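PDB 4KGM: Thg1-like uncharacterized protein from Bacillus thuringiensis, which is a bacterial relative of tRNA(His) guanylyltransferase with a polymerase palm-like catalytic domain, binds ATP and magnesium, and probably adds nucleotides to tRNA. Local coordinates for residues S218-T223 / R230-Q235. Sequence-based numbering, arbitrary orientation.
Sequences SVDHET and REYVEQ
The chain of strand 215-220 runs on into a type I beta turn from D220 to T223, and helix 231-237 stands off from this turn, its nearest pair of CA atoms, those of T223 and Y232, lying 8.6 Å apart. From 230-235, only Y232 reaches across to 218-223. With its CG anti to the backbone N (chi1 -178°), the ring extends from the helix toward the turn, and its phenol end meets D220 and T223, the residues at the two ends of the turn. D220 comes from the opposite direction, and its carboxylate plane is turned 29° from the ring; OD2 approaches OH of Y232 to 3.2 Å. T223 lies crosswise to the tyrosine, and its methyl CG2 is 4.0 Å from CE2 of Y232. The other carboxylate oxygen of D220, OD1, accepts a weak bond from E222 N (3.3 Å). At the helix, NE2 of Q235 donates a nearly straight bond of 2.7 Å to the carbonyl O of Y232. The contact is local packing at an edge of the palm-like sheet, of which 215-220 is an outermost strand within the chain. Y232 also lies against C201 and I203 of the neighbouring strand 200-206, while V233 packs on V140 and F144 of helix 140-160, so that helix 231-237 touches both sheet and helix.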
loop_
_atom_site.group_PDB
_atom_site.type_symbol
_atom_site.label_atom_id
_atom_site.label_comp_id
_atom_site.label_asym_id
_atom_site.label_seq_id
_atom_site.Cartn_x
_atom_site.Cartn_y
_atom_site.Cartn_z
ATOM N N SER A 218 20.119 -15.967 23.833
ATOM C CA SER A 218 20.873 -15.410 24.948
ATOM C C SER A 218 21.308 -13.977 24.679
ATOM O O SER A 218 21.408 -13.554 23.528
ATOM C CB SER A 218 22.102 -16.272 25.244
ATOM O OG SER A 218 21.734 -17.619 25.493
ATOM N N VAL A 219 21.567 -13.236 25.749
ATOM C CA VAL A 219 22.081 -11.881 25.629
ATOM C C VAL A 219 23.588 -11.933 25.428
ATOM O O VAL A 219 24.308 -12.523 26.233
ATOM C CB VAL A 219 21.775 -11.046 26.885
ATOM C CG1 VAL A 219 22.304 -9.629 26.718
ATOM C CG2 VAL A 219 20.284 -11.037 27.172
ATOM N N ASP A 220 24.062 -11.325 24.347
ATOM C CA ASP A 220 25.494 -11.256 24.091
ATOM C C ASP A 220 26.040 -9.898 24.512
ATOM O O ASP A 220 25.868 -8.904 23.806
ATOM C CB ASP A 220 25.801 -11.511 22.614
ATOM C CG ASP A 220 27.290 -11.511 22.321
ATOM O OD1 ASP A 220 28.065 -11.979 23.181
ATOM O OD2 ASP A 220 27.686 -11.038 21.235
ATOM N N HIS A 221 26.692 -9.860 25.670
ATOM C CA HIS A 221 27.268 -8.620 26.178
ATOM C C HIS A 221 28.597 -8.314 25.494
ATOM O O HIS A 221 29.181 -7.249 25.694
ATOM C CB HIS A 221 27.437 -8.686 27.696
ATOM C CG HIS A 221 26.143 -8.809 28.440
ATOM N ND1 HIS A 221 25.328 -7.728 28.697
ATOM C CD2 HIS A 221 25.521 -9.885 28.976
ATOM C CE1 HIS A 221 24.260 -8.131 29.360
ATOM N NE2 HIS A 221 24.352 -9.437 29.543
ATOM N N GLU A 222 29.062 -9.259 24.684
ATOM C CA GLU A 222 30.247 -9.052 23.864
ATOM C C GLU A 222 29.829 -8.676 22.445
ATOM O O GLU A 222 30.578 -8.886 21.491
ATOM C CB GLU A 222 31.118 -10.309 23.846
ATOM N N THR A 223 28.623 -8.128 22.320
ATOM C CA THR A 223 28.112 -7.669 21.033
ATOM C C THR A 223 29.005 -6.567 20.485
ATOM O O THR A 223 29.144 -5.509 21.101
ATOM C CB THR A 223 26.671 -7.139 21.150
ATOM O OG1 THR A 223 25.814 -8.177 21.641
ATOM C CG2 THR A 223 26.165 -6.671 19.796
ATOM N N ARG A 230 30.852 -6.611 10.359
ATOM C CA ARG A 230 29.604 -6.720 9.613
ATOM C C ARG A 230 29.109 -8.159 9.475
ATOM O O ARG A 230 27.911 -8.394 9.317
ATOM C CB ARG A 230 29.755 -6.071 8.236
ATOM C CG ARG A 230 29.989 -4.569 8.294
ATOM C CD ARG A 230 30.400 -4.020 6.941
ATOM N NE ARG A 230 29.408 -4.314 5.914
ATOM C CZ ARG A 230 28.414 -3.497 5.580
ATOM N NH1 ARG A 230 28.282 -2.329 6.194
ATOM N NH2 ARG A 230 27.556 -3.849 4.632
ATOM N N GLU A 231 30.029 -9.116 9.544
ATOM C CA GLU A 231 29.674 -10.529 9.429
ATOM C C GLU A 231 28.839 -10.989 10.627
ATOM O O GLU A 231 28.135 -11.996 10.554
ATOM C CB GLU A 231 30.932 -11.392 9.266
ATOM C CG GLU A 231 30.681 -12.897 9.132
ATOM C CD GLU A 231 29.853 -13.265 7.909
ATOM O OE1 GLU A 231 29.221 -14.343 7.926
ATOM O OE2 GLU A 231 29.837 -12.487 6.931
ATOM N N TYR A 232 28.914 -10.236 11.719
ATOM C CA TYR A 232 28.112 -10.511 12.908
ATOM C C TYR A 232 26.623 -10.494 12.574
ATOM O O TYR A 232 25.837 -11.253 13.144
ATOM C CB TYR A 232 28.418 -9.486 14.000
ATOM C CG TYR A 232 27.667 -9.710 15.295
ATOM C CD1 TYR A 232 28.121 -10.628 16.234
ATOM C CD2 TYR A 232 26.512 -8.995 15.584
ATOM C CE1 TYR A 232 27.442 -10.832 17.420
ATOM C CE2 TYR A 232 25.826 -9.193 16.768
ATOM C CZ TYR A 232 26.298 -10.110 17.682
ATOM O OH TYR A 232 25.620 -10.314 18.862
ATOM N N VAL A 233 26.243 -9.624 11.642
ATOM C CA VAL A 233 24.865 -9.550 11.173
ATOM C C VAL A 233 24.687 -10.340 9.878
ATOM O O VAL A 233 23.738 -11.111 9.733
ATOM C CB VAL A 233 24.427 -8.088 10.941
ATOM C CG1 VAL A 233 23.055 -8.039 10.285
ATOM C CG2 VAL A 233 24.427 -7.319 12.254
ATOM N N GLU A 234 25.620 -10.157 8.948
ATOM C CA GLU A 234 25.525 -10.756 7.619
ATOM C C GLU A 234 25.542 -12.284 7.622
ATOM O O GLU A 234 25.203 -12.913 6.618
ATOM C CB GLU A 234 26.622 -10.209 6.700
ATOM C CG GLU A 234 26.449 -8.735 6.368
ATOM C CD GLU A 234 27.437 -8.245 5.329
ATOM O OE1 GLU A 234 28.478 -8.909 5.140
ATOM O OE2 GLU A 234 27.170 -7.198 4.701
ATOM N N GLN A 235 25.927 -12.877 8.748
ATOM C CA GLN A 235 25.914 -14.329 8.894
ATOM C C GLN A 235 24.491 -14.874 8.824
ATOM O O GLN A 235 24.279 -16.048 8.516
ATOM C CB GLN A 235 26.556 -14.745 10.219
ATOM C CG GLN A 235 25.892 -14.136 11.443
ATOM C CD GLN A 235 26.476 -14.648 12.746
ATOM O OE1 GLN A 235 26.828 -15.822 12.864
ATOM N NE2 GLN A 235 26.584 -13.766 13.733
#